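Local coordinates for DNA repair protein RECN (Deinococcus radiodurans, PDB 4ABY), which probably takes part in recombinational repair of double-strand DNA breaks as an SMC-like protein whose head domain binds and hydrolyses ATP, at residues K98-G104 with A117-S123. Sequence-based numbering, arbitrary orientation.
Sequences KELLVTG and ASRRLSS
E99 holds CG between its backbone N and carbonyl carbon (chi1 74°) and runs straight on beyond it, while R120, extended to CD, bends at chi3 (74°); both side chains rise from the same face of the hairpin, and these torsions bring carboxylate and guanidinium together. There E99 OE1 meets R120 NH1 at the guanidinium edge, 2.9 Å away, in a salt bridge whose hydrogen bond is weak because the N-H points well off the oxygen. The two planes are turned 40° apart, and E99 OE2 lies 3.6 Å from R120 CD. L101 CD1 rests against R120 CB. With an alanine in place of E99, R120 would probably lose its charged mate here and its guanidinium be left freer to swing. On the buried face L100 and L121 lie side by side, L100 CG 3.9 Å from L121 CB, and both pack with V102 on L82 of helix 69-83, whose first turns carry part of the predicted ATP-binding site. R119 also starts from this face, but its guanidinium turns off the hairpin, NH2 hydrogen-bonded to G86 O. Between the faces, strands 99-105 and 116-122 pair antiparallel as a hairpin, at the middle of the antiparallel sheet of this ATPase head. Reciprocal N-H to O bonds join L100 with L121, V102 with R119 and G104 with A117, and S123 N extends the ladder to K98 O at 2.7 Å. Backbone bonding thus sets the register, while the faces differ: L100, L121 and V102 pack against the helix, and a partly exposed ion pair, probably softened by solvent, bridges the strands on the face of E99, L101 and R120.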
ATOM      1  N   LYS A  98       3.984  30.155   4.691  1.00 44.56           N
ATOM      2  CA  LYS A  98       4.000  30.464   3.268  1.00 41.67           C
ATOM      3  C   LYS A  98       4.279  29.228   2.426  1.00 43.95           C
ATOM      4  O   LYS A  98       3.837  29.142   1.282  1.00 48.37           O
ATOM      5  CB  LYS A  98       5.033  31.554   2.965  1.00 47.76           C
ATOM      6  CG  LYS A  98       6.388  31.327   3.638  1.00 66.29           C
ATOM      7  CD  LYS A  98       7.446  32.326   3.166  1.00 68.09           C
ATOM      8  CE  LYS A  98       8.695  32.262   4.036  1.00 60.15           C
ATOM      9  NZ  LYS A  98       8.416  32.686   5.438  1.00 63.40           N
ATOM     10  N   GLU A  99       5.013  28.273   2.987  1.00 38.34           N
ATOM     11  CA  GLU A  99       5.342  27.066   2.240  1.00 37.72           C
ATOM     12  C   GLU A  99       5.820  25.921   3.119  1.00 33.31           C
ATOM     13  O   GLU A  99       6.421  26.137   4.168  1.00 33.80           O
ATOM     14  CB  GLU A  99       6.392  27.372   1.180  1.00 43.15           C
ATOM     15  CG  GLU A  99       7.782  27.590   1.727  1.00 39.26           C
ATOM     16  CD  GLU A  99       8.770  27.892   0.626  1.00 58.88           C
ATOM     17  OE1 GLU A  99       8.373  28.563  -0.352  1.00 61.62           O
ATOM     18  OE2 GLU A  99       9.938  27.459   0.730  1.00 68.90           O
ATOM     19  N   LEU A 100       5.548  24.700   2.673  1.00 29.04           N
ATOM     20  CA  LEU A 100       5.961  23.509   3.398  1.00 28.41           C
ATOM     21  C   LEU A 100       6.993  22.718   2.609  1.00 28.14           C
ATOM     22  O   LEU A 100       7.127  22.888   1.400  1.00 30.46           O
ATOM     23  CB  LEU A 100       4.754  22.625   3.736  1.00 26.78           C
ATOM     24  CG  LEU A 100       3.993  21.869   2.644  1.00 24.22           C
ATOM     25  CD1 LEU A 100       4.797  20.712   2.082  1.00 22.60           C
ATOM     26  CD2 LEU A 100       2.692  21.353   3.221  1.00 25.84           C
ATOM     27  N   LEU A 101       7.712  21.847   3.306  1.00 24.97           N
ATOM     28  CA  LEU A 101       8.747  21.038   2.687  1.00 23.45           C
ATOM     29  C   LEU A 101       8.754  19.653   3.302  1.00 21.32           C
ATOM     30  O   LEU A 101       8.665  19.510   4.517  1.00 23.43           O
ATOM     31  CB  LEU A 101      10.114  21.690   2.891  1.00 27.77           C
ATOM     32  CG  LEU A 101      11.320  20.843   2.490  1.00 22.55           C
ATOM     33  CD1 LEU A 101      11.596  20.988   1.007  1.00 21.35           C
ATOM     34  CD2 LEU A 101      12.526  21.252   3.303  1.00 25.28           C
ATOM     35  N   VAL A 102       8.867  18.631   2.463  1.00 20.45           N
ATOM     36  CA  VAL A 102       8.947  17.261   2.946  1.00 19.63           C
ATOM     37  C   VAL A 102      10.144  16.548   2.343  1.00 20.42           C
ATOM     38  O   VAL A 102      10.161  16.257   1.154  1.00 23.35           O
ATOM     39  CB  VAL A 102       7.686  16.469   2.591  1.00 20.51           C
ATOM     40  CG1 VAL A 102       7.784  15.058   3.138  1.00 19.56           C
ATOM     41  CG2 VAL A 102       6.450  17.173   3.131  1.00 20.79           C
ATOM     42  N   THR A 103      11.147  16.268   3.166  1.00 20.30           N
ATOM     43  CA  THR A 103      12.333  15.557   2.704  1.00 21.79           C
ATOM     44  C   THR A 103      12.375  14.150   3.298  1.00 23.11           C
ATOM     45  O   THR A 103      12.129  13.964   4.491  1.00 22.85           O
ATOM     46  CB  THR A 103      13.629  16.313   3.076  1.00 23.82           C
ATOM     47  OG1 THR A 103      13.464  17.714   2.821  1.00 27.08           O
ATOM     48  CG2 THR A 103      14.812  15.791   2.270  1.00 19.22           C
ATOM     49  N   GLY A 104      12.681  13.161   2.463  1.00 22.64           N
ATOM     50  CA  GLY A 104      12.799  11.788   2.922  1.00 25.49           C
ATOM     51  C   GLY A 104      14.119  11.155   2.526  1.00 29.27           C
ATOM     52  O   GLY A 104      14.586  11.340   1.402  1.00 32.55           O
ATOM     53  N   ALA A 117      14.368  12.245  -1.518  1.00 26.01           N
ATOM     54  CA  ALA A 117      13.316  12.798  -2.356  1.00 22.12           C
ATOM     55  C   ALA A 117      12.658  13.905  -1.554  1.00 21.25           C
ATOM     56  O   ALA A 117      12.612  13.842  -0.327  1.00 22.88           O
ATOM     57  CB  ALA A 117      12.304  11.728  -2.721  1.00 20.77           C
ATOM     58  N   SER A 118      12.163  14.930  -2.232  1.00 20.28           N
ATOM     59  CA  SER A 118      11.499  16.011  -1.524  1.00 20.05           C
ATOM     60  C   SER A 118      10.327  16.576  -2.308  1.00 22.08           C
ATOM     61  O   SER A 118      10.263  16.463  -3.533  1.00 20.24           O
ATOM     62  CB  SER A 118      12.486  17.123  -1.174  1.00 17.67           C
ATOM     63  OG  SER A 118      12.598  18.055  -2.232  1.00 18.29           O
ATOM     64  N   ARG A 119       9.400  17.183  -1.577  1.00 20.22           N
ATOM     65  CA  ARG A 119       8.241  17.827  -2.165  1.00 19.74           C
ATOM     66  C   ARG A 119       8.012  19.136  -1.425  1.00 21.35           C
ATOM     67  O   ARG A 119       7.859  19.141  -0.208  1.00 23.04           O
ATOM     68  CB  ARG A 119       7.022  16.915  -2.038  1.00 20.80           C
ATOM     69  CG  ARG A 119       5.758  17.438  -2.697  1.00 21.56           C
ATOM     70  CD  ARG A 119       5.895  17.511  -4.205  1.00 22.83           C
ATOM     71  NE  ARG A 119       4.595  17.696  -4.841  1.00 27.17           N
ATOM     72  CZ  ARG A 119       3.782  16.696  -5.164  1.00 27.76           C
ATOM     73  NH1 ARG A 119       4.139  15.443  -4.916  1.00 23.96           N
ATOM     74  NH2 ARG A 119       2.613  16.945  -5.739  1.00 30.64           N
ATOM     75  N   ARG A 120       8.020  20.245  -2.159  1.00 24.19           N
ATOM     76  CA  ARG A 120       7.792  21.564  -1.574  1.00 25.32           C
ATOM     77  C   ARG A 120       6.518  22.168  -2.134  1.00 31.45           C
ATOM     78  O   ARG A 120       6.348  22.253  -3.345  1.00 39.37           O
ATOM     79  CB  ARG A 120       8.963  22.501  -1.877  1.00 28.67           C
ATOM     80  CG  ARG A 120       8.785  23.908  -1.329  1.00 31.56           C
ATOM     81  CD  ARG A 120       9.941  24.821  -1.722  1.00 38.57           C
ATOM     82  NE  ARG A 120       9.878  25.210  -3.129  1.00 48.67           N
ATOM     83  CZ  ARG A 120       9.185  26.252  -3.588  1.00 57.02           C
ATOM     84  NH1 ARG A 120       8.495  27.015  -2.749  1.00 54.26           N
ATOM     85  NH2 ARG A 120       9.179  26.533  -4.886  1.00 51.17           N
ATOM     86  N   LEU A 121       5.617  22.582  -1.253  1.00 31.35           N
ATOM     87  CA  LEU A 121       4.407  23.260  -1.688  1.00 29.38           C
ATOM     88  C   LEU A 121       4.458  24.718  -1.278  1.00 34.82           C
ATOM     89  O   LEU A 121       4.789  25.040  -0.142  1.00 35.39           O
ATOM     90  CB  LEU A 121       3.170  22.593  -1.102  1.00 31.23           C
ATOM     91  CG  LEU A 121       2.840  21.220  -1.675  1.00 31.69           C
ATOM     92  CD1 LEU A 121       1.525  20.739  -1.099  1.00 34.74           C
ATOM     93  CD2 LEU A 121       2.775  21.283  -3.188  1.00 33.42           C
ATOM     94  N   SER A 122       4.137  25.600  -2.213  1.00 40.01           N
ATOM     95  CA  SER A 122       4.199  27.025  -1.949  1.00 40.86           C
ATOM     96  C   SER A 122       2.805  27.623  -1.944  1.00 48.68           C
ATOM     97  O   SER A 122       1.986  27.316  -2.807  1.00 52.09           O
ATOM     98  CB  SER A 122       5.067  27.719  -2.994  1.00 49.78           C
ATOM     99  OG  SER A 122       5.081  29.117  -2.788  1.00 60.18           O
ATOM    100  N   SER A 123       2.538  28.473  -0.960  1.00 51.29           N
ATOM    101  CA  SER A 123       1.244  29.135  -0.847  1.00 53.65           C
ATOM    102  C   SER A 123       1.011  30.052  -2.040  1.00 58.14           C
ATOM    103  O   SER A 123      -0.116  30.471  -2.305  1.00 57.40           O
ATOM    104  CB  SER A 123       1.164  29.935   0.454  1.00 54.02           C
ATOM    105  OG  SER A 123      -0.058  30.644   0.542  1.00 66.84           O
TER